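Long-range contacts in Sodium/sialic acid symporter SiaT (Proteus mirabilis, PDB 5NV9), which uses the sodium gradient across the bacterial inner membrane to drive uptake of the sialic acid N-acetylneuraminic acid: residues A[78-83]-A[238-243]; A[105-110]-A[356-361]; A[142-147]-A[157-162]; A[209-214]-A[292-297]. All coordinates share one frame; numbering follows the deposited sequence.

All four contacts belong to one chain with the LeuT fold, about three-quarters helix and without strands, and none touches another. Contact 1 joins helices 80-87 and 236-253 and borders the sialic acid pocket. Contact 3, its centre about 29 Å from those of contacts 1 and 4, joins helix 118-151 to helix 155-203 and is nested in the loops closed by contacts 1 and 2. Contact 2, at the cytoplasmic end of helix 328-361, and contact 4, between helices 207-217 and 267-301 toward the periplasm, lie on opposite sides of the chain's centre, their own centres about 48 Å apart. Contacts 1 and 2 alternate along the sequence, so segments far apart in sequence are interleaved in the fold.

Contact 1 (A[78-83]-A[238-243]); sequences FIIGQY and VLMIGF. With SLB (N-acetyl-beta-neuraminic acid), chain D.
Phe-243 turns the edge of its ring toward the face of Phe-78, an offset edge-to-face pair with ring centres 5.5 Å apart and planes at 76°. The closest atoms are Phe-78 CD2 and Phe-243 CZ, at 3.7 Å. Phe-243 also covers the backbone of Gly-81, whose CA lies 3.6 Å from Phe-243 CD2. Gly-81 has no side chain to collide with the Phe-243 ring or the ligand methyl, consistent with the CA atoms of Gly-81 and Phe-243 being 5.2 Å apart. That methyl, C11 of the N-acetyl group of SLB, sits over one face of the Phe-243 ring, 3.5 Å above its plane and toward the rim.

Aliphatic packing extends the contact away from the ligand. Leu-239 places CD2 3.7 Å from Phe-78 CD1, while its other methyl, CD1, faces Ile-80 CB. Next to it, Ile-80 CG2 presses on Met-240 CG (the residue is present as selenomethionine) at 3.4 Å, tighter than normal carbon contact.

Polar bonds serve the sugar. The Gln-82 chain bends at chi2 (-71°), bringing its amide to the glycerol tail of the ligand. Gln-82 NE2 donates to SLB O7 at 3.0 Å in a nearly straight bond (171°). SLB O9 also donates to Gln-82 OE1, at a distance so short that its exact length is doubtful. Gly-81, Gln-82 and Phe-243 thus form one wall of the substrate pocket of this outward-open LeuT-fold symporter.

Contact 2 (A[105-110]-A[356-361]); sequences ITSAYE and NSDIYT
Ser-107 and Ser-357 both hold their hydroxyls anti to the backbone N (chi1 173° and 175°), and each reaches a carboxylate across the contact. Ser-107 OG donates to Asp-358 OD2 at 2.5 Å, meeting it on the syn side, close to the carboxylate plane. In the reverse direction, Ser-357 OG donates to Glu-110 OE2 at 2.6 Å, from above the carboxylate plane.

The extended Glu-110 side chain reaches back toward the start of its turn, and its OE2 takes three bonds. Besides Ser-357 OG, it accepts from Thr-106 N at 3.1 Å and from Ser-107 N at 3.0 Å, the latter bond nearly straight at 175°. Ser-107 and Glu-110 thus form a capping box at the start of helix 110-115; the return bond, from Tyr-109 N to Ser-107 OG, is weak. Three bonds hold OE2 in place and would probably favour the ionised form.

Asp-358 OD2 also lies at the edge of the Tyr-109 ring, in its plane, 3.7 Å from Tyr-109 CD2. Thr-106 adds a methyl contact, with its CG2 facing Ser-357 CB.

The contact joins the cytoplasmic turn between helices 89-102 and 110-115 to the end of helix 328-361. Helix 118-151 completes it: Arg-121 forms a salt bridge with Asp-358 OD1, and Ser-125 bonds OD2. Tyr-109 OH is hydrogen-bonded to Ala-253 O, at the end of helix 236-253.

Contact 3 (A[142-147]-A[157-162]); sequences LTVLAL and VLIVLI
Thr-143 and Val-144 pack against Ile-162 and Ile-159 where two successive helices of this LeuT-fold transporter, 118-151 and 155-203, meet across a short turn. The short axes run at 126° to each other with a closest approach of 10.3 Å, so side chains rather than backbones fill the gap.

The tight part is at the Thr-143 end. Ile-162 keeps its chain extended past CG1 (chi2 157°), and the terminal CD1 reaches a seat between two methyls: Thr-143 CG2 at 3.6 Å and Val-144 CG2 at 3.8 Å. Thr-143 and Ile-162 run past each other in opposite senses, whereas Val-144 lies obliquely across both isoleucines. The hydroxyl of Thr-143 serves its own helix, bonding Ile-139 O, and also meets Ser-61 OG. Helix 328-361, which carries sodium ligands, packs alongside, with Ala-340 on Thr-143 and Phe-337 on Ile-162.

The looser part lies toward Leu-147 and Leu-158, nearer the periplasmic turn. Leu-158 CD2 stays 4.3 Å from Leu-147 CB and 4.4 Å from Val-144 CG1, although the CA atoms of Val-144 and Leu-158 are only 6.8 Å apart. Leu-145, turned away from the other helix, lies on the surface. Val-144 spans both regimes: CG1 points to the loose leucine, while CG2 touches Ile-159 CG1 at 3.8 Å.

Contact 4 (A[209-214]-A[292-297]); sequences SEIFTT and GSALFV
Glu-210 O is gripped by two donors of Thr-214, which itself packs on Val-297 across the contact. Thr-214 OG1 donates at 2.9 Å and Thr-214 N at 3.1 Å to Glu-210 O, from opposite faces of the carbonyl plane; the hydroxyl bond is tilted 29° from that plane. With OG1 turned back beside its backbone N (chi1 -57°), Thr-214 spends its polar branch on its own helix and presents carbon to the other.

Thr-214 CB sits 3.8 Å from Val-297 CG2, and its methyl CG2 lies 4.2 Å from Phe-296 CE2. Ile-211 makes the other main apolar contact: its CD1 rests on Ala-294 CB at 3.7 Å. Its CG1 meets Val-297 CB at 4.2 Å, so the valine is wedged between Ile-211 and Thr-214. The small side chain of Ala-294 is consistent with the close backbones, the CA atoms of Ile-211 and Ala-294 being 5.7 Å apart.

Outside the pair, Cys-201 and Ile-200 of helix 155-203 line Ile-211 and Ala-294. The axes run at 93°, almost perpendicular, and approach to 9.2 Å: a short periplasmic helix, 207-217, laid across the outer end of helix 267-301, as plain apolar packing away from the substrate and sodium sites of the LeuT fold.

Contact 1 (A[78-83]-A[238-243])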
loop_
_atom_site.group_PDB
_atom_site.type_symbol
_atom_site.label_atom_id
_atom_site.label_comp_id
_atom_site.label_asym_id
_atom_site.label_seq_id
_atom_site.Cartn_x
_atom_site.Cartn_y
_atom_site.Cartn_z
ATOM N N PHE A 78 1.119 -11.442 13.070
ATOM C CA PHE A 78 0.655 -10.534 12.047
ATOM C C PHE A 78 0.362 -11.145 10.677
ATOM O O PHE A 78 -0.401 -10.590 9.910
ATOM C CB PHE A 78 1.653 -9.411 11.849
ATOM C CG PHE A 78 1.484 -8.252 12.804
ATOM C CD1 PHE A 78 1.321 -8.456 14.194
ATOM C CD2 PHE A 78 1.623 -6.950 12.338
ATOM C CE1 PHE A 78 1.221 -7.381 15.071
ATOM C CE2 PHE A 78 1.493 -5.857 13.216
ATOM C CZ PHE A 78 1.310 -6.078 14.581
ATOM N N ILE A 79 0.960 -12.298 10.374
ATOM C CA ILE A 79 0.743 -12.970 9.111
ATOM C C ILE A 79 -0.751 -13.339 8.960
ATOM O O ILE A 79 -1.237 -13.484 7.840
ATOM C CB ILE A 79 1.703 -14.194 8.879
ATOM C CG1 ILE A 79 1.937 -14.411 7.375
ATOM C CG2 ILE A 79 1.177 -15.468 9.576
ATOM C CD1 ILE A 79 2.764 -15.625 7.029
ATOM N N ILE A 80 -1.496 -13.447 10.042
ATOM C CA ILE A 80 -2.946 -13.650 9.921
ATOM C C ILE A 80 -3.517 -12.531 9.018
ATOM O O ILE A 80 -4.381 -12.779 8.172
ATOM C CB ILE A 80 -3.623 -13.785 11.305
ATOM C CG1 ILE A 80 -3.144 -15.066 12.009
ATOM C CG2 ILE A 80 -5.135 -13.923 11.190
ATOM C CD1 ILE A 80 -3.277 -15.000 13.516
ATOM N N GLY A 81 -2.950 -11.328 9.112
ATOM C CA GLY A 81 -3.307 -10.230 8.215
ATOM C C GLY A 81 -3.338 -10.522 6.739
ATOM O O GLY A 81 -4.246 -10.077 6.040
ATOM N N GLN A 82 -2.327 -11.250 6.250
ATOM C CA GLN A 82 -2.208 -11.624 4.841
ATOM C C GLN A 82 -3.317 -12.540 4.361
ATOM O O GLN A 82 -3.864 -12.384 3.247
ATOM C CB GLN A 82 -0.851 -12.344 4.592
ATOM C CG GLN A 82 0.326 -11.595 5.158
ATOM C CD GLN A 82 0.624 -10.327 4.374
ATOM O OE1 GLN A 82 0.289 -10.214 3.199
ATOM N NE2 GLN A 82 1.356 -9.435 4.978
ATOM N N TYR A 83 -3.637 -13.517 5.193
ATOM C CA TYR A 83 -4.673 -14.478 4.856
ATOM C C TYR A 83 -6.076 -13.880 4.936
ATOM O O TYR A 83 -6.962 -14.278 4.185
ATOM C CB TYR A 83 -4.460 -15.798 5.652
ATOM C CG TYR A 83 -3.134 -16.396 5.202
ATOM C CD1 TYR A 83 -3.012 -17.017 3.979
ATOM C CD2 TYR A 83 -1.975 -16.222 5.941
ATOM C CE1 TYR A 83 -1.788 -17.481 3.512
ATOM C CE2 TYR A 83 -0.744 -16.689 5.482
ATOM C CZ TYR A 83 -0.662 -17.308 4.262
ATOM O OH TYR A 83 0.539 -17.811 3.825
ATOM N N VAL A 238 -7.174 -8.806 18.388
ATOM C CA VAL A 238 -7.067 -7.363 17.982
ATOM C C VAL A 238 -6.553 -7.145 16.550
ATOM O O VAL A 238 -7.149 -6.430 15.731
ATOM C CB VAL A 238 -6.216 -6.599 19.008
ATOM C CG1 VAL A 238 -6.050 -5.139 18.592
ATOM C CG2 VAL A 238 -6.893 -6.715 20.374
ATOM N N LEU A 239 -5.442 -7.802 16.220
ATOM C CA LEU A 239 -4.914 -7.719 14.881
ATOM C C LEU A 239 -5.815 -8.417 13.817
ATOM O O LEU A 239 -5.860 -7.964 12.692
ATOM C CB LEU A 239 -3.456 -8.193 14.818
ATOM C CG LEU A 239 -3.212 -9.655 15.081
ATOM C CD1 LEU A 239 -3.496 -10.420 13.810
ATOM C CD2 LEU A 239 -1.775 -9.938 15.532
HETATM N N MSE A 240 -6.566 -9.456 14.174
HETATM C CA MSE A 240 -7.535 -10.041 13.261
HETATM C C MSE A 240 -8.651 -9.072 12.909
HETATM O O MSE A 240 -8.922 -8.872 11.733
HETATM C CB MSE A 240 -8.144 -11.327 13.795
HETATM C CG MSE A 240 -7.138 -12.440 13.573
HETATM SE SE MSE A 240 -7.754 -14.131 14.399
HETATM C CE MSE A 240 -8.656 -14.717 12.737
ATOM N N ILE A 241 -9.297 -8.449 13.899
ATOM C CA ILE A 241 -10.318 -7.453 13.598
ATOM C C ILE A 241 -9.699 -6.230 12.925
ATOM O O ILE A 241 -10.225 -5.749 11.913
ATOM C CB ILE A 241 -11.103 -6.970 14.830
ATOM C CG1 ILE A 241 -11.528 -8.136 15.690
ATOM C CG2 ILE A 241 -12.383 -6.263 14.378
ATOM C CD1 ILE A 241 -11.720 -7.710 17.130
ATOM N N GLY A 242 -8.547 -5.785 13.436
ATOM C CA GLY A 242 -7.822 -4.660 12.841
ATOM C C GLY A 242 -7.421 -4.901 11.379
ATOM O O GLY A 242 -7.689 -4.058 10.495
ATOM N N PHE A 243 -6.790 -6.047 11.085
ATOM C CA PHE A 243 -6.420 -6.335 9.692
ATOM C C PHE A 243 -7.616 -6.589 8.762
ATOM O O PHE A 243 -7.557 -6.195 7.565
ATOM C CB PHE A 243 -5.407 -7.475 9.557
ATOM C CG PHE A 243 -3.988 -7.040 9.795
ATOM C CD1 PHE A 243 -3.482 -5.931 9.175
ATOM C CD2 PHE A 243 -3.190 -7.693 10.699
ATOM C CE1 PHE A 243 -2.166 -5.490 9.401
ATOM C CE2 PHE A 243 -1.887 -7.267 10.933
ATOM C CZ PHE A 243 -1.365 -6.161 10.285
HETATM C C1 SLB D . 2.909 -2.081 2.946
HETATM C C2 SLB D . 1.588 -2.677 3.351
HETATM C C3 SLB D . 1.394 -2.480 4.836
HETATM C C4 SLB D . 0.168 -3.247 5.380
HETATM C C5 SLB D . 0.425 -4.717 5.050
HETATM C C6 SLB D . 0.618 -4.887 3.528
HETATM C C7 SLB D . 0.906 -6.324 3.074
HETATM C C8 SLB D . 1.103 -6.408 1.583
HETATM C C9 SLB D . 1.223 -7.857 1.112
HETATM C C10 SLB D . -0.525 -6.557 6.391
HETATM C C11 SLB D . -1.697 -7.503 6.452
HETATM N N5 SLB D . -0.688 -5.563 5.506
HETATM O O1A SLB D . 3.932 -2.847 2.917
HETATM O O1B SLB D . 2.954 -0.816 2.698
HETATM O O2 SLB D . 0.489 -2.068 2.616
HETATM O O4 SLB D . 0.038 -3.081 6.835
HETATM O O6 SLB D . 1.709 -4.088 3.079
HETATM O O7 SLB D . 2.112 -6.814 3.670
HETATM O O8 SLB D . 0.020 -5.773 0.913
HETATM O O9 SLB D . -0.001 -8.605 1.319
HETATM O O10 SLB D . 0.511 -6.724 7.055
#

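Contact 2 (A[105-110]-A[356-361])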
loop_
_atom_site.group_PDB
_atom_site.type_symbol
_atom_site.label_atom_id
_atom_site.label_comp_id
_atom_site.label_asym_id
_atom_site.label_seq_id
_atom_site.Cartn_x
_atom_site.Cartn_y
_atom_site.Cartn_z
ATOM N N ILE A 105 -15.764 3.818 -13.896
ATOM C CA ILE A 105 -15.147 4.803 -13.033
ATOM C C ILE A 105 -13.743 5.118 -13.499
ATOM O O ILE A 105 -13.042 4.231 -13.989
ATOM C CB ILE A 105 -15.134 4.360 -11.550
ATOM C CG1 ILE A 105 -14.377 3.062 -11.319
ATOM C CG2 ILE A 105 -16.568 4.204 -11.067
ATOM C CD1 ILE A 105 -13.457 3.105 -10.137
ATOM N N THR A 106 -13.349 6.379 -13.331
ATOM C CA THR A 106 -11.970 6.731 -13.283
ATOM C C THR A 106 -11.534 6.685 -11.797
ATOM O O THR A 106 -10.601 5.941 -11.447
ATOM C CB THR A 106 -11.728 8.098 -13.956
ATOM O OG1 THR A 106 -11.778 7.893 -15.362
ATOM C CG2 THR A 106 -10.362 8.702 -13.595
ATOM N N SER A 107 -12.284 7.378 -10.943
ATOM C CA SER A 107 -12.047 7.393 -9.472
ATOM C C SER A 107 -13.093 6.520 -8.767
ATOM O O SER A 107 -14.258 6.615 -9.056
ATOM C CB SER A 107 -12.122 8.820 -8.935
ATOM O OG SER A 107 -12.073 8.876 -7.537
ATOM N N ALA A 108 -12.654 5.713 -7.826
ATOM C CA ALA A 108 -13.556 4.895 -7.002
ATOM C C ALA A 108 -14.662 5.678 -6.312
ATOM O O ALA A 108 -15.806 5.133 -6.131
ATOM C CB ALA A 108 -12.740 4.137 -5.958
ATOM N N TYR A 109 -14.358 6.940 -5.988
ATOM C CA TYR A 109 -15.247 7.800 -5.144
ATOM C C TYR A 109 -16.482 8.288 -5.928
ATOM O O TYR A 109 -17.487 8.733 -5.360
ATOM C CB TYR A 109 -14.424 8.884 -4.422
ATOM C CG TYR A 109 -13.257 8.227 -3.747
ATOM C CD1 TYR A 109 -13.460 7.235 -2.762
ATOM C CD2 TYR A 109 -11.925 8.436 -4.218
ATOM C CE1 TYR A 109 -12.373 6.540 -2.212
ATOM C CE2 TYR A 109 -10.842 7.750 -3.655
ATOM C CZ TYR A 109 -11.064 6.776 -2.690
ATOM O OH TYR A 109 -9.988 6.074 -2.172
ATOM N N GLU A 110 -16.437 8.114 -7.237
ATOM C CA GLU A 110 -17.619 8.350 -8.089
ATOM C C GLU A 110 -18.761 7.454 -7.688
ATOM O O GLU A 110 -19.909 7.858 -7.808
ATOM C CB GLU A 110 -17.316 8.060 -9.581
ATOM C CG GLU A 110 -16.346 9.014 -10.239
ATOM C CD GLU A 110 -15.803 8.534 -11.606
ATOM O OE1 GLU A 110 -16.507 7.848 -12.378
ATOM O OE2 GLU A 110 -14.649 8.858 -11.932
ATOM N N ASN A 356 -8.303 14.455 -10.983
ATOM C CA ASN A 356 -8.824 14.655 -12.327
ATOM C C ASN A 356 -10.372 14.517 -12.401
ATOM O O ASN A 356 -11.084 15.362 -13.007
ATOM C CB ASN A 356 -8.168 13.680 -13.313
ATOM C CG ASN A 356 -8.027 14.245 -14.721
ATOM O OD1 ASN A 356 -8.881 14.030 -15.591
ATOM N ND2 ASN A 356 -6.973 15.029 -14.930
ATOM N N SER A 357 -10.873 13.448 -11.779
ATOM C CA SER A 357 -12.276 13.119 -11.826
ATOM C C SER A 357 -13.066 13.900 -10.763
ATOM O O SER A 357 -14.019 14.591 -11.117
ATOM C CB SER A 357 -12.499 11.602 -11.655
ATOM O OG SER A 357 -13.914 11.302 -11.588
ATOM N N ASP A 358 -12.639 13.768 -9.485
ATOM C CA ASP A 358 -13.397 14.210 -8.321
ATOM C C ASP A 358 -13.259 15.715 -8.088
ATOM O O ASP A 358 -14.143 16.316 -7.490
ATOM C CB ASP A 358 -12.976 13.496 -7.030
ATOM C CG ASP A 358 -13.111 11.976 -7.122
ATOM O OD1 ASP A 358 -14.086 11.533 -7.733
ATOM O OD2 ASP A 358 -12.237 11.235 -6.618
ATOM N N ILE A 359 -12.169 16.322 -8.552
ATOM C CA ILE A 359 -11.946 17.737 -8.322
ATOM C C ILE A 359 -12.126 18.529 -9.641
ATOM O O ILE A 359 -13.109 19.307 -9.813
ATOM C CB ILE A 359 -10.600 17.976 -7.638
ATOM C CG1 ILE A 359 -10.474 17.151 -6.338
ATOM C CG2 ILE A 359 -10.399 19.441 -7.294
ATOM C CD1 ILE A 359 -11.525 17.424 -5.297
ATOM N N TYR A 360 -11.232 18.292 -10.582
ATOM C CA TYR A 360 -11.173 19.046 -11.803
ATOM C C TYR A 360 -12.377 18.843 -12.728
ATOM O O TYR A 360 -12.965 19.785 -13.218
ATOM C CB TYR A 360 -9.864 18.686 -12.550
ATOM C CG TYR A 360 -9.664 19.405 -13.858
ATOM C CD1 TYR A 360 -9.584 20.793 -13.910
ATOM C CD2 TYR A 360 -9.507 18.680 -15.065
ATOM C CE1 TYR A 360 -9.391 21.459 -15.137
ATOM C CE2 TYR A 360 -9.342 19.330 -16.285
ATOM C CZ TYR A 360 -9.249 20.713 -16.315
ATOM O OH TYR A 360 -9.075 21.354 -17.533
ATOM N N THR A 361 -12.760 17.617 -12.980
ATOM C CA THR A 361 -13.878 17.376 -13.854
ATOM C C THR A 361 -15.185 17.688 -13.090
ATOM O O THR A 361 -16.046 18.438 -13.560
ATOM C CB THR A 361 -13.816 15.946 -14.420
ATOM O OG1 THR A 361 -12.582 15.765 -15.132
ATOM C CG2 THR A 361 -14.949 15.693 -15.347
#

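Contact 3 (A[142-147]-A[157-162])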
loop_
_atom_site.group_PDB
_atom_site.type_symbol
_atom_site.label_atom_id
_atom_site.label_comp_id
_atom_site.label_asym_id
_atom_site.label_seq_id
_atom_site.Cartn_x
_atom_site.Cartn_y
_atom_site.Cartn_z
ATOM N N LEU A 142 11.365 5.748 5.171
ATOM C CA LEU A 142 11.829 4.453 5.640
ATOM C C LEU A 142 12.938 3.854 4.756
ATOM O O LEU A 142 13.877 3.299 5.269
ATOM C CB LEU A 142 10.739 3.404 5.680
ATOM C CG LEU A 142 9.498 3.595 6.499
ATOM C CD1 LEU A 142 8.766 2.248 6.481
ATOM C CD2 LEU A 142 9.823 4.047 7.908
ATOM N N THR A 143 12.797 3.965 3.437
ATOM C CA THR A 143 13.766 3.431 2.507
ATOM C C THR A 143 15.115 4.101 2.745
ATOM O O THR A 143 16.153 3.432 2.779
ATOM C CB THR A 143 13.259 3.639 1.047
ATOM O OG1 THR A 143 11.918 3.161 0.940
ATOM C CG2 THR A 143 14.116 2.977 0.001
ATOM N N VAL A 144 15.095 5.422 2.869
ATOM C CA VAL A 144 16.277 6.192 3.208
ATOM C C VAL A 144 16.861 5.775 4.585
ATOM O O VAL A 144 18.065 5.572 4.714
ATOM C CB VAL A 144 16.010 7.725 3.186
ATOM C CG1 VAL A 144 17.204 8.484 3.770
ATOM C CG2 VAL A 144 15.737 8.211 1.772
ATOM N N LEU A 145 16.010 5.632 5.590
ATOM C CA LEU A 145 16.473 5.197 6.904
ATOM C C LEU A 145 17.165 3.870 6.782
ATOM O O LEU A 145 18.198 3.667 7.386
ATOM C CB LEU A 145 15.349 5.060 7.920
ATOM C CG LEU A 145 15.051 6.275 8.785
ATOM C CD1 LEU A 145 13.769 6.053 9.567
ATOM C CD2 LEU A 145 16.216 6.521 9.724
ATOM N N ALA A 146 16.611 2.974 5.984
ATOM C CA ALA A 146 17.203 1.660 5.837
ATOM C C ALA A 146 18.584 1.619 5.153
ATOM O O ALA A 146 19.448 0.831 5.546
ATOM C CB ALA A 146 16.247 0.775 5.074
ATOM N N LEU A 147 18.748 2.413 4.094
ATOM C CA LEU A 147 19.846 2.290 3.170
ATOM C C LEU A 147 20.948 3.281 3.422
ATOM O O LEU A 147 22.055 3.093 2.961
ATOM C CB LEU A 147 19.361 2.545 1.755
ATOM C CG LEU A 147 18.393 1.514 1.196
ATOM C CD1 LEU A 147 18.245 1.802 -0.277
ATOM C CD2 LEU A 147 18.862 0.079 1.413
ATOM N N VAL A 157 20.431 12.816 -2.284
ATOM C CA VAL A 157 20.707 12.116 -3.511
ATOM C C VAL A 157 19.900 10.801 -3.560
ATOM O O VAL A 157 19.305 10.420 -4.581
ATOM C CB VAL A 157 22.204 11.809 -3.622
ATOM C CG1 VAL A 157 22.465 10.933 -4.841
ATOM C CG2 VAL A 157 23.016 13.100 -3.662
ATOM N N LEU A 158 19.850 10.146 -2.427
ATOM C CA LEU A 158 19.065 8.951 -2.291
ATOM C C LEU A 158 17.571 9.241 -2.579
ATOM O O LEU A 158 16.865 8.451 -3.237
ATOM C CB LEU A 158 19.293 8.385 -0.902
ATOM C CG LEU A 158 19.332 6.905 -0.568
ATOM C CD1 LEU A 158 20.179 6.066 -1.527
ATOM C CD2 LEU A 158 19.911 6.757 0.834
ATOM N N ILE A 159 17.096 10.393 -2.123
ATOM C CA ILE A 159 15.732 10.786 -2.408
ATOM C C ILE A 159 15.534 11.086 -3.887
ATOM O O ILE A 159 14.441 10.827 -4.423
ATOM C CB ILE A 159 15.319 11.977 -1.531
ATOM C CG1 ILE A 159 15.250 11.507 -0.096
ATOM C CG2 ILE A 159 14.006 12.554 -1.975
ATOM C CD1 ILE A 159 15.074 12.596 0.939
ATOM N N VAL A 160 16.575 11.634 -4.546
ATOM C CA VAL A 160 16.531 11.880 -5.982
ATOM C C VAL A 160 16.370 10.538 -6.689
ATOM O O VAL A 160 15.559 10.416 -7.593
ATOM C CB VAL A 160 17.786 12.540 -6.517
ATOM C CG1 VAL A 160 17.775 12.462 -8.018
ATOM C CG2 VAL A 160 17.843 13.996 -6.109
ATOM N N LEU A 161 17.195 9.569 -6.300
ATOM C CA LEU A 161 17.130 8.203 -6.841
ATOM C C LEU A 161 15.832 7.432 -6.523
ATOM O O LEU A 161 15.272 6.732 -7.393
ATOM C CB LEU A 161 18.324 7.397 -6.351
ATOM C CG LEU A 161 19.717 7.858 -6.817
ATOM C CD1 LEU A 161 20.684 6.835 -6.341
ATOM C CD2 LEU A 161 19.811 7.969 -8.326
ATOM N N ILE A 162 15.360 7.511 -5.294
ATOM C CA ILE A 162 14.123 6.795 -4.945
ATOM C C ILE A 162 12.870 7.470 -5.526
ATOM O O ILE A 162 12.008 6.812 -6.146
ATOM C CB ILE A 162 13.930 6.654 -3.412
ATOM C CG1 ILE A 162 15.039 5.811 -2.789
ATOM C CG2 ILE A 162 12.597 6.004 -3.091
ATOM C CD1 ILE A 162 15.236 6.085 -1.323
#

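Contact 4 (A[209-214]-A[292-297])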
loop_
_atom_site.group_PDB
_atom_site.type_symbol
_atom_site.label_atom_id
_atom_site.label_comp_id
_atom_site.label_asym_id
_atom_site.label_seq_id
_atom_site.Cartn_x
_atom_site.Cartn_y
_atom_site.Cartn_z
ATOM N N SER A 209 16.506 -26.291 9.150
ATOM C CA SER A 209 15.912 -27.124 10.207
ATOM C C SER A 209 16.183 -26.496 11.594
ATOM O O SER A 209 15.294 -26.325 12.403
ATOM C CB SER A 209 16.418 -28.565 10.109
ATOM O OG SER A 209 16.342 -29.190 11.358
ATOM N N GLU A 210 17.401 -26.075 11.808
ATOM C CA GLU A 210 17.750 -25.314 13.000
ATOM C C GLU A 210 17.004 -23.945 13.106
ATOM O O GLU A 210 16.624 -23.546 14.183
ATOM C CB GLU A 210 19.259 -25.189 13.071
ATOM C CG GLU A 210 19.828 -24.453 14.261
ATOM C CD GLU A 210 19.505 -25.135 15.584
ATOM O OE1 GLU A 210 19.021 -26.296 15.633
ATOM O OE2 GLU A 210 19.724 -24.491 16.606
ATOM N N ILE A 211 16.770 -23.244 12.003
ATOM C CA ILE A 211 15.960 -22.054 12.047
ATOM C C ILE A 211 14.543 -22.345 12.557
ATOM O O ILE A 211 14.067 -21.643 13.453
ATOM C CB ILE A 211 15.891 -21.381 10.669
ATOM C CG1 ILE A 211 17.228 -20.720 10.377
ATOM C CG2 ILE A 211 14.753 -20.337 10.641
ATOM C CD1 ILE A 211 17.442 -20.336 8.915
ATOM N N PHE A 212 13.912 -23.405 12.047
ATOM C CA PHE A 212 12.606 -23.832 12.490
ATOM C C PHE A 212 12.507 -24.126 13.999
ATOM O O PHE A 212 11.595 -23.607 14.684
ATOM C CB PHE A 212 12.090 -25.061 11.708
ATOM C CG PHE A 212 10.715 -25.504 12.144
ATOM C CD1 PHE A 212 9.568 -24.862 11.665
ATOM C CD2 PHE A 212 10.561 -26.558 13.025
ATOM C CE1 PHE A 212 8.309 -25.249 12.072
ATOM C CE2 PHE A 212 9.301 -26.964 13.424
ATOM C CZ PHE A 212 8.173 -26.304 12.961
ATOM N N THR A 213 13.402 -24.988 14.450
ATOM C CA THR A 213 13.410 -25.558 15.806
ATOM C C THR A 213 13.690 -24.521 16.837
ATOM O O THR A 213 12.962 -24.458 17.852
ATOM C CB THR A 213 14.461 -26.677 15.913
ATOM O OG1 THR A 213 13.898 -27.816 15.300
ATOM C CG2 THR A 213 14.783 -27.059 17.350
ATOM N N THR A 214 14.711 -23.700 16.577
ATOM C CA THR A 214 15.037 -22.616 17.489
ATOM C C THR A 214 13.860 -21.624 17.607
ATOM O O THR A 214 13.474 -21.186 18.728
ATOM C CB THR A 214 16.244 -21.823 17.020
ATOM O OG1 THR A 214 17.352 -22.688 16.859
ATOM C CG2 THR A 214 16.592 -20.722 18.028
ATOM N N GLY A 292 12.990 -12.647 9.193
ATOM C CA GLY A 292 13.177 -12.198 10.574
ATOM C C GLY A 292 13.475 -13.330 11.515
ATOM O O GLY A 292 14.347 -13.228 12.334
ATOM N N SER A 293 12.786 -14.442 11.384
ATOM C CA SER A 293 13.131 -15.600 12.173
ATOM C C SER A 293 14.537 -16.166 11.890
ATOM O O SER A 293 15.303 -16.531 12.817
ATOM C CB SER A 293 12.048 -16.660 11.946
ATOM O OG SER A 293 10.811 -16.182 12.425
ATOM N N ALA A 294 14.873 -16.242 10.603
ATOM C CA ALA A 294 16.238 -16.634 10.181
ATOM C C ALA A 294 17.303 -15.747 10.713
ATOM O O ALA A 294 18.333 -16.256 11.173
ATOM C CB ALA A 294 16.352 -16.757 8.672
ATOM N N LEU A 295 17.087 -14.426 10.676
ATOM C CA LEU A 295 18.099 -13.490 11.117
ATOM C C LEU A 295 18.312 -13.561 12.596
ATOM O O LEU A 295 19.423 -13.300 13.060
ATOM C CB LEU A 295 17.741 -12.050 10.758
ATOM C CG LEU A 295 17.863 -11.677 9.266
ATOM C CD1 LEU A 295 17.298 -10.344 8.988
ATOM C CD2 LEU A 295 19.278 -11.721 8.771
ATOM N N PHE A 296 17.206 -13.810 13.324
ATOM C CA PHE A 296 17.220 -13.990 14.752
ATOM C C PHE A 296 18.127 -15.168 15.119
ATOM O O PHE A 296 18.984 -15.045 16.013
ATOM C CB PHE A 296 15.803 -14.212 15.262
ATOM C CG PHE A 296 15.753 -14.833 16.597
ATOM C CD1 PHE A 296 16.067 -14.103 17.697
ATOM C CD2 PHE A 296 15.396 -16.142 16.729
ATOM C CE1 PHE A 296 16.053 -14.662 18.961
ATOM C CE2 PHE A 296 15.387 -16.725 17.991
ATOM C CZ PHE A 296 15.724 -15.989 19.105
ATOM N N VAL A 297 17.926 -16.311 14.446
ATOM C CA VAL A 297 18.794 -17.473 14.647
ATOM C C VAL A 297 20.233 -17.166 14.249
ATOM O O VAL A 297 21.163 -17.488 14.981
ATOM C CB VAL A 297 18.266 -18.712 13.967
ATOM C CG1 VAL A 297 19.192 -19.883 14.221
ATOM C CG2 VAL A 297 16.885 -19.022 14.496
#